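Local coordinates for protein lasso peptide isopeptidase AtxE2 (PDB 5TXE) that hydrolyses the isopeptide bond of the threaded lasso peptides astexin-2 and astexin-3, converting them to linear peptides, at residues P59-P65 against T129-S135; G149-V153 against I167-I173; A280-L284 against C301-M307; E489-W493 against F585-T589; N651-D655 against K671-Y675. The protein carries 1 engineered substitution. All coordinates share one frame; numbering follows the deposited sequence.

Contact 1: P59-P65 against T129-S135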
# COMPACT_ATOMS: atom_id res chain seq x y z
N PRO A 59 -2.86 2.52 12.03
CA PRO A 59 -2.78 3.30 13.30
C PRO A 59 -1.88 4.54 13.24
O PRO A 59 -0.91 4.66 13.99
CB PRO A 59 -2.19 2.29 14.26
CG PRO A 59 -1.30 1.42 13.38
CD PRO A 59 -1.99 1.34 12.05
N LEU A 60 -2.22 5.46 12.36
CA LEU A 60 -1.30 6.54 11.97
C LEU A 60 -1.37 7.80 12.85
O LEU A 60 -0.61 8.77 12.63
CB LEU A 60 -1.46 6.91 10.48
CG LEU A 60 -2.84 7.07 9.91
CD1 LEU A 60 -3.53 8.23 10.60
CD2 LEU A 60 -2.79 7.32 8.40
N LEU A 61 -2.30 7.80 13.81
CA LEU A 61 -2.42 8.91 14.74
C LEU A 61 -2.80 8.41 16.10
O LEU A 61 -3.31 7.28 16.22
CB LEU A 61 -3.41 9.93 14.23
CG LEU A 61 -4.86 9.51 14.09
CD1 LEU A 61 -5.61 9.62 15.41
CD2 LEU A 61 -5.52 10.39 13.06
N SER A 62 -2.53 9.22 17.12
CA SER A 62 -2.90 8.89 18.45
C SER A 62 -3.42 10.10 19.20
O SER A 62 -2.79 11.16 19.19
CB SER A 62 -1.66 8.41 19.12
OG SER A 62 -1.92 7.95 20.43
N LEU A 63 -4.57 9.98 19.83
CA LEU A 63 -5.13 11.10 20.64
C LEU A 63 -4.57 11.06 22.02
O LEU A 63 -4.36 9.99 22.59
CB LEU A 63 -6.62 10.99 20.78
CG LEU A 63 -7.35 11.17 19.48
CD1 LEU A 63 -8.84 10.97 19.70
CD2 LEU A 63 -7.13 12.55 18.92
N SER A 64 -4.33 12.23 22.57
CA SER A 64 -3.92 12.30 23.98
C SER A 64 -5.03 11.67 24.90
O SER A 64 -6.20 11.61 24.50
CB SER A 64 -3.65 13.75 24.36
OG SER A 64 -4.81 14.56 24.28
N PRO A 65 -4.65 11.19 26.09
CA PRO A 65 -5.61 10.70 27.10
C PRO A 65 -6.81 11.61 27.33
O PRO A 65 -7.92 11.12 27.26
CB PRO A 65 -4.76 10.58 28.35
CG PRO A 65 -3.45 10.17 27.74
CD PRO A 65 -3.30 11.17 26.64
N THR A 129 4.25 2.50 9.73
CA THR A 129 3.42 3.52 10.35
C THR A 129 3.87 3.70 11.80
O THR A 129 3.98 2.74 12.57
CB THR A 129 1.95 3.11 10.33
OG1 THR A 129 1.48 3.12 8.99
CG2 THR A 129 1.08 4.16 11.06
N ILE A 130 4.17 4.94 12.18
CA ILE A 130 4.69 5.19 13.52
C ILE A 130 3.52 5.75 14.35
O ILE A 130 3.02 6.89 14.09
CB ILE A 130 5.85 6.21 13.50
CG1 ILE A 130 7.00 5.75 12.59
CG2 ILE A 130 6.33 6.52 14.93
CD1 ILE A 130 7.64 4.45 13.08
N GLN A 131 3.12 4.96 15.32
CA GLN A 131 2.09 5.37 16.26
C GLN A 131 2.70 5.86 17.56
O GLN A 131 3.35 5.11 18.25
CB GLN A 131 1.11 4.24 16.57
CG GLN A 131 -0.23 4.88 17.00
CD GLN A 131 -1.36 3.91 17.34
OE1 GLN A 131 -1.17 2.69 17.57
NE2 GLN A 131 -2.58 4.46 17.38
N PRO A 132 2.54 7.13 17.85
CA PRO A 132 3.05 7.67 19.09
C PRO A 132 2.25 7.26 20.30
O PRO A 132 1.02 7.30 20.24
CB PRO A 132 2.90 9.18 18.92
CG PRO A 132 2.20 9.41 17.67
CD PRO A 132 1.86 8.12 17.02
N ARG A 133 2.94 6.91 21.37
CA ARG A 133 2.32 6.51 22.63
C ARG A 133 2.35 7.66 23.58
O ARG A 133 3.44 8.15 23.93
CB ARG A 133 3.07 5.35 23.21
CG ARG A 133 3.31 4.21 22.21
CD ARG A 133 1.95 3.71 21.92
NE ARG A 133 1.57 2.97 20.71
CZ ARG A 133 1.97 1.77 20.36
NH1 ARG A 133 2.94 1.17 21.02
NH2 ARG A 133 1.47 1.20 19.30
N TRP A 134 1.19 8.15 23.97
CA TRP A 134 1.14 9.21 24.98
C TRP A 134 1.38 8.65 26.38
O TRP A 134 0.85 7.61 26.74
CB TRP A 134 -0.19 9.89 24.97
CG TRP A 134 -0.42 10.68 23.79
CD1 TRP A 134 -0.92 10.22 22.61
CD2 TRP A 134 -0.32 12.11 23.66
NE1 TRP A 134 -1.12 11.27 21.75
CE2 TRP A 134 -0.73 12.44 22.38
CE3 TRP A 134 0.14 13.13 24.49
CZ2 TRP A 134 -0.72 13.74 21.91
CZ3 TRP A 134 0.14 14.44 24.03
CH2 TRP A 134 -0.29 14.73 22.76
N SER A 135 2.17 9.35 27.19
CA SER A 135 2.28 9.02 28.62
C SER A 135 0.89 9.32 29.27
O SER A 135 0.14 10.09 28.71
CB SER A 135 3.34 9.86 29.30
OG SER A 135 3.09 11.25 29.12
O HOH W 1 2.11 8.53 12.32
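Trp134 lays one face of its indole on the backbone of Ser64. The CA of Ser64 sits 3.5 Å from the centroid of the five-membered ring of Trp134, 9° off the ring normal, a CH-pi contact over the face. In the plane of the same ring, NE1 of Trp134 donates to O of Ser62 at 3.1 Å; the bond is nearly straight at the hydrogen, but the donor stands well above the carbonyl plane of Ser62. Beside this ring, CD of Pro65 packs 3.8 Å from CB of Trp134.

Nearer the start of both segments, NE2 of Gln131 reaches O of Leu61 at 3.1 Å, the acceptor lying in the amide plane of Gln131. The extended Gln131 chain, CG anti to the backbone N (chi1 -155°), carries its amide past Pro59, whose CB is 3.5 Å from OE1 of Gln131. At that same end, CG2 of Thr129 lies 3.5 Å from CA of Leu60, and a water donates to O of both Leu60 and Ile130.

Outside this shell, Tyr69, Ala71 and Val90 touch Trp134, while Ser62 pairs through its backbone with Ala71. The two segments run nearly parallel without direct backbone hydrogen bonds between them. Strands 61-63 and 133-134 belong to separate antiparallel sheets, consistent with neighbouring blades of the beta-propeller found in prolyl oligopeptidase relatives.

Contact 2: G149-V153 against I167-I173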
# COMPACT_ATOMS: atom_id res chain seq x y z
N GLY A 149 20.83 2.87 11.16
CA GLY A 149 20.46 1.49 10.93
C GLY A 149 19.82 0.84 12.13
O GLY A 149 19.54 -0.32 12.08
N ARG A 150 19.58 1.55 13.23
CA ARG A 150 19.10 0.90 14.46
C ARG A 150 17.82 1.57 14.92
O ARG A 150 17.75 2.80 15.02
CB ARG A 150 20.18 0.90 15.57
CG ARG A 150 19.79 0.29 16.95
CD ARG A 150 19.61 -1.25 16.98
NE ARG A 150 20.73 -1.95 16.34
CZ ARG A 150 21.93 -2.11 16.90
NH1 ARG A 150 22.18 -1.63 18.13
NH2 ARG A 150 22.87 -2.74 16.24
N VAL A 151 16.79 0.78 15.21
CA VAL A 151 15.53 1.30 15.74
C VAL A 151 15.56 1.39 17.29
O VAL A 151 15.72 0.40 18.01
CB VAL A 151 14.37 0.40 15.36
CG1 VAL A 151 13.07 0.99 15.87
CG2 VAL A 151 14.31 0.28 13.83
N ARG A 152 15.35 2.59 17.76
CA ARG A 152 15.35 2.87 19.20
C ARG A 152 13.98 3.43 19.60
O ARG A 152 13.20 3.85 18.73
CB ARG A 152 16.37 3.96 19.47
CG ARG A 152 17.80 3.58 19.12
CD ARG A 152 18.79 4.72 19.44
NE ARG A 152 20.13 4.34 19.04
CZ ARG A 152 20.57 4.30 17.78
NH1 ARG A 152 19.81 4.61 16.74
NH2 ARG A 152 21.78 3.88 17.57
N VAL A 153 13.73 3.50 20.89
CA VAL A 153 12.58 4.26 21.40
C VAL A 153 13.05 5.66 21.74
O VAL A 153 14.05 5.84 22.46
CB VAL A 153 11.97 3.62 22.64
CG1 VAL A 153 10.82 4.48 23.11
CG2 VAL A 153 11.48 2.22 22.33
N ILE A 167 15.68 4.22 24.77
CA ILE A 167 15.95 2.81 24.81
C ILE A 167 16.70 2.42 23.55
O ILE A 167 16.23 2.70 22.43
CB ILE A 167 14.62 1.99 24.88
CG1 ILE A 167 13.74 2.47 26.04
CG2 ILE A 167 14.92 0.51 25.09
CD1 ILE A 167 12.41 1.75 26.16
N GLU A 168 17.79 1.68 23.73
CA GLU A 168 18.52 1.09 22.63
C GLU A 168 18.93 -0.29 23.05
O GLU A 168 19.24 -0.50 24.20
CB GLU A 168 19.79 1.87 22.33
CG GLU A 168 20.54 1.30 21.14
CD GLU A 168 21.87 2.02 20.87
OE1 GLU A 168 22.00 3.21 21.20
OE2 GLU A 168 22.77 1.36 20.28
N ASP A 169 18.96 -1.24 22.14
CA ASP A 169 19.58 -2.51 22.46
C ASP A 169 20.37 -3.08 21.28
O ASP A 169 20.44 -2.46 20.23
CB ASP A 169 18.48 -3.43 22.97
CG ASP A 169 18.94 -4.33 24.14
OD1 ASP A 169 20.07 -4.91 24.03
OD2 ASP A 169 18.15 -4.49 25.12
N ALA A 170 20.95 -4.25 21.45
CA ALA A 170 21.58 -4.98 20.32
C ALA A 170 20.62 -5.34 19.17
O ALA A 170 21.04 -5.65 18.06
CB ALA A 170 22.24 -6.25 20.82
N TYR A 171 19.32 -5.25 19.42
CA TYR A 171 18.31 -5.58 18.43
C TYR A 171 17.45 -4.36 18.22
O TYR A 171 17.41 -3.43 19.10
CB TYR A 171 17.50 -6.78 18.90
CG TYR A 171 16.98 -6.68 20.31
CD1 TYR A 171 17.74 -7.14 21.40
CD2 TYR A 171 15.74 -6.19 20.56
CE1 TYR A 171 17.26 -7.07 22.70
CE2 TYR A 171 15.24 -6.11 21.85
CZ TYR A 171 16.01 -6.54 22.91
OH TYR A 171 15.50 -6.48 24.17
N ASP A 172 16.79 -4.32 17.07
CA ASP A 172 15.82 -3.26 16.83
C ASP A 172 14.63 -3.40 17.80
O ASP A 172 14.09 -4.52 17.97
CB ASP A 172 15.24 -3.29 15.41
CG ASP A 172 16.27 -2.91 14.34
OD1 ASP A 172 17.23 -2.09 14.58
OD2 ASP A 172 16.05 -3.43 13.23
N ILE A 173 14.17 -2.28 18.36
CA ILE A 173 13.00 -2.34 19.20
C ILE A 173 11.81 -2.42 18.25
O ILE A 173 11.74 -1.65 17.28
CB ILE A 173 12.83 -1.09 20.04
CG1 ILE A 173 14.07 -0.80 20.91
CG2 ILE A 173 11.58 -1.23 20.91
CD1 ILE A 173 14.66 -2.03 21.55
O HOH W 2 17.50 -0.92 19.53
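Val153 and Ile167 form an antiparallel hydrogen-bonded pair, after which the chain from Ile167 to Ile173 bows outward and returns to Val151, where N of Ile173 donates to O of Val151 at 3.1 Å. The N of Val151 is taken by a side chain instead: OD1 of Asp172 accepts it at 3.0 Å, approached from above the carboxylate plane. A water inside the bow accepts from N of Asp169 and lies within hydrogen-bonding reach of O of Val151 and O of Tyr171.

Arg152 and Glu168 run side by side, pointing the same way. NE of Arg152 meets OE1 of Glu168 at 3.1 Å, with that oxygen in the guanidinium plane but the two flat groups turned 84° apart. The same guanidinium also donates through NH1 to O of Asp147. Arg150 is bent at chi2 and chi3 (70° and 48°), which folds its guanidinium back over the bow; there O of Ala170 lies over one face. Its salt bridges are long, NH1 of Arg150 to OE2 of Glu168 at 3.7 Å and NE of Arg150 to OD1 of Asp172 at 3.9 Å. Together Arg150, Arg152, Glu168 and Asp172 form a salt-bridge network across the bow.

Beneath it, CG2 of Val153 meets CG2 of Ile173 at 3.7 Å, and Leu144 and Tyr186 extend this apolar layer. The bow joins strand 163-167, an outer strand of its four-stranded antiparallel sheet, to strand 173-178 of the next, as expected of a blade-to-blade connection in a beta-propeller.

Contact 3: A280-L284 against C301-M307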
# COMPACT_ATOMS: atom_id res chain seq x y z
N ALA A 280 -18.73 -14.79 2.52
CA ALA A 280 -20.01 -14.45 3.09
C ALA A 280 -19.86 -13.11 3.80
O ALA A 280 -18.88 -12.85 4.51
CB ALA A 280 -20.50 -15.51 4.07
N PRO A 281 -20.83 -12.25 3.60
CA PRO A 281 -20.84 -10.96 4.27
C PRO A 281 -20.94 -11.09 5.79
O PRO A 281 -21.54 -12.03 6.30
CB PRO A 281 -22.07 -10.27 3.67
CG PRO A 281 -22.96 -11.38 3.28
CD PRO A 281 -22.10 -12.55 2.91
N THR A 282 -20.31 -10.17 6.51
CA THR A 282 -20.42 -10.14 7.95
C THR A 282 -21.56 -9.24 8.26
O THR A 282 -21.93 -8.38 7.44
CB THR A 282 -19.15 -9.56 8.61
OG1 THR A 282 -19.06 -8.15 8.37
CG2 THR A 282 -17.94 -10.25 8.10
N THR A 283 -22.10 -9.45 9.46
CA THR A 283 -23.23 -8.72 9.97
C THR A 283 -22.90 -8.32 11.41
O THR A 283 -22.38 -9.14 12.17
CB THR A 283 -24.51 -9.61 10.00
OG1 THR A 283 -24.82 -10.08 8.68
CG2 THR A 283 -25.67 -8.83 10.49
N LEU A 284 -23.27 -7.11 11.78
CA LEU A 284 -23.26 -6.66 13.15
C LEU A 284 -24.14 -7.51 14.07
O LEU A 284 -25.32 -7.75 13.76
CB LEU A 284 -23.82 -5.28 13.20
CG LEU A 284 -23.74 -4.63 14.57
CD1 LEU A 284 -22.30 -4.42 14.98
CD2 LEU A 284 -24.45 -3.30 14.51
N CYS A 301 -25.58 -2.87 7.99
CA CYS A 301 -24.81 -3.51 9.08
C CYS A 301 -23.85 -4.49 8.46
O CYS A 301 -23.16 -5.20 9.19
CB CYS A 301 -25.76 -4.30 10.06
SG CYS A 301 -26.69 -3.29 11.27
N GLN A 302 -23.83 -4.58 7.13
CA GLN A 302 -22.96 -5.57 6.45
C GLN A 302 -21.59 -5.05 6.12
O GLN A 302 -21.44 -3.93 5.63
CB GLN A 302 -23.59 -6.07 5.14
CG GLN A 302 -24.98 -6.67 5.32
CD GLN A 302 -25.19 -7.88 4.46
OE1 GLN A 302 -25.04 -7.85 3.22
NE2 GLN A 302 -25.50 -8.96 5.12
N ASN A 303 -20.61 -5.90 6.38
CA ASN A 303 -19.22 -5.68 6.03
C ASN A 303 -18.62 -4.41 6.64
O ASN A 303 -17.89 -3.66 6.02
CB ASN A 303 -19.07 -5.76 4.52
CG ASN A 303 -19.26 -7.19 4.02
OD1 ASN A 303 -18.71 -8.16 4.58
ND2 ASN A 303 -20.11 -7.34 3.03
N ILE A 304 -18.89 -4.24 7.92
CA ILE A 304 -18.33 -3.14 8.68
C ILE A 304 -16.82 -3.26 8.69
O ILE A 304 -16.28 -4.35 8.82
CB ILE A 304 -18.92 -3.14 10.12
CG1 ILE A 304 -20.39 -2.72 10.01
CG2 ILE A 304 -18.16 -2.21 11.07
CD1 ILE A 304 -21.22 -2.95 11.26
N THR A 305 -16.14 -2.14 8.59
CA THR A 305 -14.65 -2.14 8.69
C THR A 305 -14.09 -1.53 9.98
O THR A 305 -12.92 -1.68 10.27
CB THR A 305 -14.06 -1.43 7.49
OG1 THR A 305 -14.72 -0.17 7.33
CG2 THR A 305 -14.26 -2.27 6.23
N ARG A 306 -14.92 -0.84 10.73
CA ARG A 306 -14.46 -0.21 11.94
C ARG A 306 -15.67 0.19 12.75
O ARG A 306 -16.60 0.78 12.22
CB ARG A 306 -13.65 1.07 11.61
CG ARG A 306 -12.37 1.22 12.39
CD ARG A 306 -12.58 1.20 13.89
NE ARG A 306 -11.37 1.56 14.62
CZ ARG A 306 -11.24 1.51 15.96
NH1 ARG A 306 -12.25 1.13 16.76
NH2 ARG A 306 -10.08 1.86 16.53
N MET A 307 -15.64 -0.06 14.06
CA MET A 307 -16.71 0.46 14.94
C MET A 307 -16.19 1.12 16.24
O MET A 307 -15.11 0.81 16.71
CB MET A 307 -17.65 -0.68 15.27
CG MET A 307 -17.06 -1.71 16.21
SD MET A 307 -18.25 -2.97 16.72
CE MET A 307 -18.64 -3.77 15.17
O HOH W 3 -20.34 -6.34 9.44
O HOH W 4 -16.68 -7.11 8.68
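Leu284 is the main bump of this contact, and its hollow is formed by Cys301, Ile304 and Met307. CB of Leu284 rests on CB of Cys301 at 3.8 Å, while its CD2 lies near SG of the same cysteine. The other branch, CD1, meets CE of Met307 at 3.7 Å, with CD1 of Ile304 close by. The methionine chain is bent at its last torsion (chi3 63°), which turns the methyl toward the leucine.

A second, more polar fit is made around Pro281 and Thr282. The pyrrolidine ring of Pro281 lies alongside the Gln302 side chain, pointing the same way, and its CB also touches ND2 of Asn303 at 3.6 Å. OD1 of Asn303 accepts from N of Thr282 at 3.2 Å, the donor standing above the plane of the Asn303 amide; N of Asn303 returns a bond to O of Thr282 at 3.0 Å. That same carbonyl oxygen receives a CA-H...O contact from CA of Gln302. Two waters lie between Thr282 and the turning chain, both bonded to OG1 of Thr282, one also reaching O of Cys301 and N of Ile304, the other O of Ile304. N of Leu284 closes the bridge to O of Cys301.

Cys301 is disulfide-bonded to Cys296, which pairs through its backbone with Leu284, so the same strand is linked twice to this turn. Val270 of strand 266-271 touches Thr282 and Met307, and Phe318 of strand 315-322 backs Ile304 and Met307, so the contact bridges two successive four-stranded antiparallel sheets.

Contact 4: E489-W493 against F585-T589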
# COMPACT_ATOMS: atom_id res chain seq x y z
N GLU A 489 -8.62 -18.55 -8.70
CA GLU A 489 -8.36 -17.36 -9.57
C GLU A 489 -7.24 -17.55 -10.62
O GLU A 489 -7.31 -17.00 -11.74
CB GLU A 489 -8.03 -16.13 -8.73
CG GLU A 489 -9.17 -15.71 -7.82
CD GLU A 489 -8.80 -14.69 -6.77
OE1 GLU A 489 -7.61 -14.57 -6.41
OE2 GLU A 489 -9.71 -14.03 -6.24
N TYR A 490 -6.23 -18.34 -10.27
CA TYR A 490 -5.10 -18.58 -11.16
C TYR A 490 -5.34 -19.73 -12.07
O TYR A 490 -4.63 -19.90 -13.04
CB TYR A 490 -3.80 -18.81 -10.38
CG TYR A 490 -3.16 -17.51 -9.93
CD1 TYR A 490 -2.30 -16.80 -10.78
CD2 TYR A 490 -3.43 -16.98 -8.70
CE1 TYR A 490 -1.70 -15.61 -10.38
CE2 TYR A 490 -2.84 -15.79 -8.29
CZ TYR A 490 -1.97 -15.10 -9.13
OH TYR A 490 -1.41 -13.92 -8.71
N SER A 491 -6.34 -20.55 -11.77
CA SER A 491 -6.61 -21.69 -12.61
C SER A 491 -6.90 -21.18 -14.00
O SER A 491 -7.86 -20.42 -14.22
CB SER A 491 -7.82 -22.46 -12.10
OG SER A 491 -8.20 -23.34 -13.12
N ASN A 492 -6.05 -21.56 -14.94
CA ASN A 492 -6.22 -21.11 -16.34
C ASN A 492 -6.19 -19.59 -16.50
O ASN A 492 -6.77 -19.03 -17.45
CB ASN A 492 -7.50 -21.73 -16.93
CG ASN A 492 -7.37 -23.23 -17.11
OD1 ASN A 492 -6.44 -23.70 -17.77
ND2 ASN A 492 -8.23 -23.99 -16.43
N TRP A 493 -5.57 -18.94 -15.52
CA TRP A 493 -5.51 -17.51 -15.49
C TRP A 493 -6.90 -16.84 -15.61
O TRP A 493 -7.04 -15.78 -16.17
CB TRP A 493 -4.61 -17.02 -16.62
CG TRP A 493 -3.14 -17.45 -16.46
CD1 TRP A 493 -2.49 -18.49 -17.09
CD2 TRP A 493 -2.17 -16.85 -15.60
NE1 TRP A 493 -1.18 -18.53 -16.70
CE2 TRP A 493 -0.97 -17.55 -15.77
CE3 TRP A 493 -2.20 -15.77 -14.73
CZ2 TRP A 493 0.17 -17.21 -15.10
CZ3 TRP A 493 -1.06 -15.43 -14.05
CH2 TRP A 493 0.11 -16.14 -14.25
N PHE A 585 1.12 -23.60 -17.99
CA PHE A 585 0.73 -22.48 -17.14
C PHE A 585 1.49 -21.21 -17.53
O PHE A 585 0.91 -20.20 -17.67
CB PHE A 585 0.95 -22.89 -15.70
CG PHE A 585 0.67 -21.82 -14.72
CD1 PHE A 585 -0.63 -21.52 -14.36
CD2 PHE A 585 1.73 -21.12 -14.13
CE1 PHE A 585 -0.88 -20.50 -13.44
CE2 PHE A 585 1.49 -20.11 -13.22
CZ PHE A 585 0.19 -19.79 -12.88
N TRP A 586 2.77 -21.31 -17.82
CA TRP A 586 3.61 -20.16 -18.10
C TRP A 586 3.48 -19.59 -19.51
O TRP A 586 3.90 -18.46 -19.78
CB TRP A 586 5.07 -20.57 -17.79
CG TRP A 586 5.27 -20.93 -16.31
CD1 TRP A 586 5.60 -22.18 -15.77
CD2 TRP A 586 5.09 -20.05 -15.20
NE1 TRP A 586 5.61 -22.09 -14.39
CE2 TRP A 586 5.33 -20.80 -14.02
CE3 TRP A 586 4.75 -18.71 -15.10
CZ2 TRP A 586 5.24 -20.23 -12.76
CZ3 TRP A 586 4.67 -18.14 -13.86
CH2 TRP A 586 4.90 -18.91 -12.69
N ALA A 587 2.88 -20.32 -20.44
CA ALA A 587 2.76 -19.84 -21.82
C ALA A 587 1.96 -18.57 -21.96
O ALA A 587 2.16 -17.78 -22.91
CB ALA A 587 2.09 -20.92 -22.65
N ALA A 588 1.08 -18.31 -21.01
CA ALA A 588 0.28 -17.08 -21.07
C ALA A 588 1.01 -15.85 -20.61
O ALA A 588 0.50 -14.75 -20.82
CB ALA A 588 -0.95 -17.27 -20.20
N THR A 589 2.15 -16.02 -19.92
CA THR A 589 2.84 -14.85 -19.32
C THR A 589 4.38 -14.77 -19.49
O THR A 589 4.90 -13.69 -19.32
CB THR A 589 2.62 -14.76 -17.80
OG1 THR A 589 3.12 -15.95 -17.17
CG2 THR A 589 1.15 -14.57 -17.45
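The indole of Trp493 is sandwiched: the ring of Phe585 covers one face and CG2 of Thr589 the opposite one. Phe585 makes an offset stack with the five-membered ring of Trp493, centroids 4.6 Å apart and planes 17° from parallel, with the closest approach between CZ2 of Trp493 and CZ of Phe585 at 3.4 Å. On the other side, CG2 of Thr589 stands 3.9 Å from the centroid of the six-membered ring of Trp493 in a CH-pi contact. At the edge of the indole, O of Phe585 lies in the ring plane and accepts from NE1 of Trp493 at 2.8 Å, with an almost straight bond of 173°. Phe585 therefore grips the tryptophan twice, by its ring and by its carbonyl.

The edge of Phe585, in turn, faces O of Tyr490, and CZ of Phe585 comes within 4.4 Å of CD1 of Tyr490. CB of Ala588 adds a further contact, 3.7 Å from CD1 of Trp493.

The hydroxyl of Thr589 is held by O of Thr553, which probably helps set the rotation (chi1 60°) that lays its methyl over the ring, and Phe535 of helix 528-539 packs on Ala588 and Thr589. Trp493 sits at the N-cap position of helix 494-512, just beyond helix 482-490, so the stack ties this helix-to-helix corner to the loop before helix 591-594. It belongs to the alpha/beta-hydrolase domain of the prolyl oligopeptidase family, with the Tyr490 side chain about 10 Å from that of the nucleophile position, Ala527, engineered here.

Contact 5: N651-D655 against K671-Y675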
# COMPACT_ATOMS: atom_id res chain seq x y z
N ASN A 651 9.88 10.77 -14.14
CA ASN A 651 10.28 11.52 -15.34
C ASN A 651 10.55 10.64 -16.54
O ASN A 651 10.20 11.00 -17.66
CB ASN A 651 11.52 12.33 -15.07
CG ASN A 651 11.20 13.61 -14.33
OD1 ASN A 651 10.21 14.23 -14.59
ND2 ASN A 651 12.05 14.01 -13.44
N ARG A 652 11.17 9.48 -16.32
CA ARG A 652 11.43 8.62 -17.42
C ARG A 652 10.12 7.99 -17.95
O ARG A 652 9.99 7.67 -19.13
CB ARG A 652 12.43 7.55 -17.02
CG ARG A 652 12.97 6.78 -18.22
CD ARG A 652 13.94 5.69 -17.75
NE ARG A 652 15.28 6.20 -17.43
CZ ARG A 652 15.77 6.34 -16.20
NH1 ARG A 652 15.06 6.09 -15.17
NH2 ARG A 652 16.99 6.80 -16.03
N THR A 653 9.19 7.70 -17.05
CA THR A 653 7.98 7.11 -17.48
C THR A 653 7.14 8.12 -18.31
O THR A 653 6.57 7.75 -19.32
CB THR A 653 7.18 6.64 -16.28
OG1 THR A 653 7.75 5.42 -15.84
CG2 THR A 653 5.73 6.37 -16.66
N ILE A 654 7.14 9.39 -17.92
CA ILE A 654 6.51 10.43 -18.74
C ILE A 654 7.22 10.56 -20.07
O ILE A 654 6.57 10.61 -21.12
CB ILE A 654 6.47 11.77 -18.02
CG1 ILE A 654 5.48 11.68 -16.89
CG2 ILE A 654 6.03 12.90 -18.93
CD1 ILE A 654 5.60 12.81 -15.89
N ASP A 655 8.54 10.58 -20.06
CA ASP A 655 9.26 10.72 -21.30
C ASP A 655 8.94 9.54 -22.22
O ASP A 655 8.83 9.68 -23.44
CB ASP A 655 10.77 10.72 -21.09
CG ASP A 655 11.32 11.96 -20.38
OD1 ASP A 655 10.57 12.94 -20.17
OD2 ASP A 655 12.51 11.94 -19.98
N LYS A 671 19.12 14.61 -21.70
CA LYS A 671 18.30 13.49 -22.15
C LYS A 671 18.63 12.98 -23.52
O LYS A 671 18.02 12.02 -23.99
CB LYS A 671 16.86 13.92 -22.14
CG LYS A 671 16.35 14.04 -20.73
CD LYS A 671 14.90 14.55 -20.69
CE LYS A 671 14.43 14.68 -19.26
NZ LYS A 671 12.98 14.90 -19.21
N ALA A 672 19.62 13.58 -24.17
CA ALA A 672 19.95 13.26 -25.55
C ALA A 672 20.35 11.82 -25.73
O ALA A 672 19.93 11.16 -26.70
CB ALA A 672 21.07 14.17 -26.03
N ALA A 673 21.11 11.29 -24.80
CA ALA A 673 21.53 9.87 -24.89
C ALA A 673 20.34 8.92 -24.74
O ALA A 673 20.27 7.88 -25.37
CB ALA A 673 22.59 9.56 -23.84
N GLN A 674 19.39 9.30 -23.89
CA GLN A 674 18.20 8.49 -23.70
C GLN A 674 17.41 8.42 -24.99
O GLN A 674 17.05 7.35 -25.43
CB GLN A 674 17.36 9.08 -22.58
CG GLN A 674 15.89 8.70 -22.55
CD GLN A 674 15.16 9.48 -21.46
OE1 GLN A 674 15.29 9.14 -20.30
NE2 GLN A 674 14.40 10.48 -21.82
N TYR A 675 17.17 9.55 -25.63
CA TYR A 675 16.48 9.52 -26.93
C TYR A 675 17.26 8.87 -28.09
O TYR A 675 16.66 8.23 -28.97
CB TYR A 675 15.99 10.93 -27.30
CG TYR A 675 14.91 11.42 -26.35
CD1 TYR A 675 13.63 10.81 -26.28
CD2 TYR A 675 15.14 12.50 -25.51
CE1 TYR A 675 12.65 11.26 -25.40
CE2 TYR A 675 14.18 12.95 -24.63
CZ TYR A 675 12.92 12.34 -24.58
OH TYR A 675 11.99 12.87 -23.73
O HOH W 5 17.10 7.40 -19.38
O HOH W 6 9.55 11.86 -24.52
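Asp655 is gripped by two donors, Lys671 just before the facing helix and Gln674 in its first turn. OD2 of Asp655 receives NE2 of Gln674 at 3.0 Å, on the anti side and somewhat out of the carboxylate plane, and lies in the amide plane of Gln674. The same oxygen takes NZ of Lys671 at 3.1 Å on its syn lone pair, completing a salt bridge; with a weak bond of 3.3 Å from NZ of Lys671 to OD1 of Asp655, the ammonium reaches both oxygens. The extended lysine chain meets Asp655 from the opposite direction, and its NZ has a second acidic partner in Asp666.

OE1 of Gln674 accepts at 2.7 Å from a water that in turn accepts from NE of Arg652, whose NH1 binds Gln605. A second water donates to O of Asp655 and accepts from OH of Tyr675 at 2.8 Å, and that hydroxyl is also bonded to N of Asp666.

Helix 643-662 and the start of helix 672-684 are thus joined mainly by polar groups and two waters. With a lysine and an amide N-H directed at it, the buried carboxylate of Asp655 would be expected to stay ionised.

Contacts 1, 2 and 3 lie in the all-beta part of the chain and contacts 4 and 5 in the helical surroundings of the eight-stranded mixed sheet. Contacts 1 and 2 reach the same four-stranded sheet, contact 1 at outer strand 133-134, contact 2 at strand 150-157 and the end of outer strand 163-167, with centres about 19 Å apart. Contact 3 lies, centre to centre, about 26 Å from contact 1 and about 39 Å from contact 2. Contact 4 alone approaches the catalytic centre, its Tyr490 side chain about 10 Å from those of Tyr438 and the engineered Ala527 at the nucleophile position. Contact 5 is centred about 34 Å from the centre of contact 4.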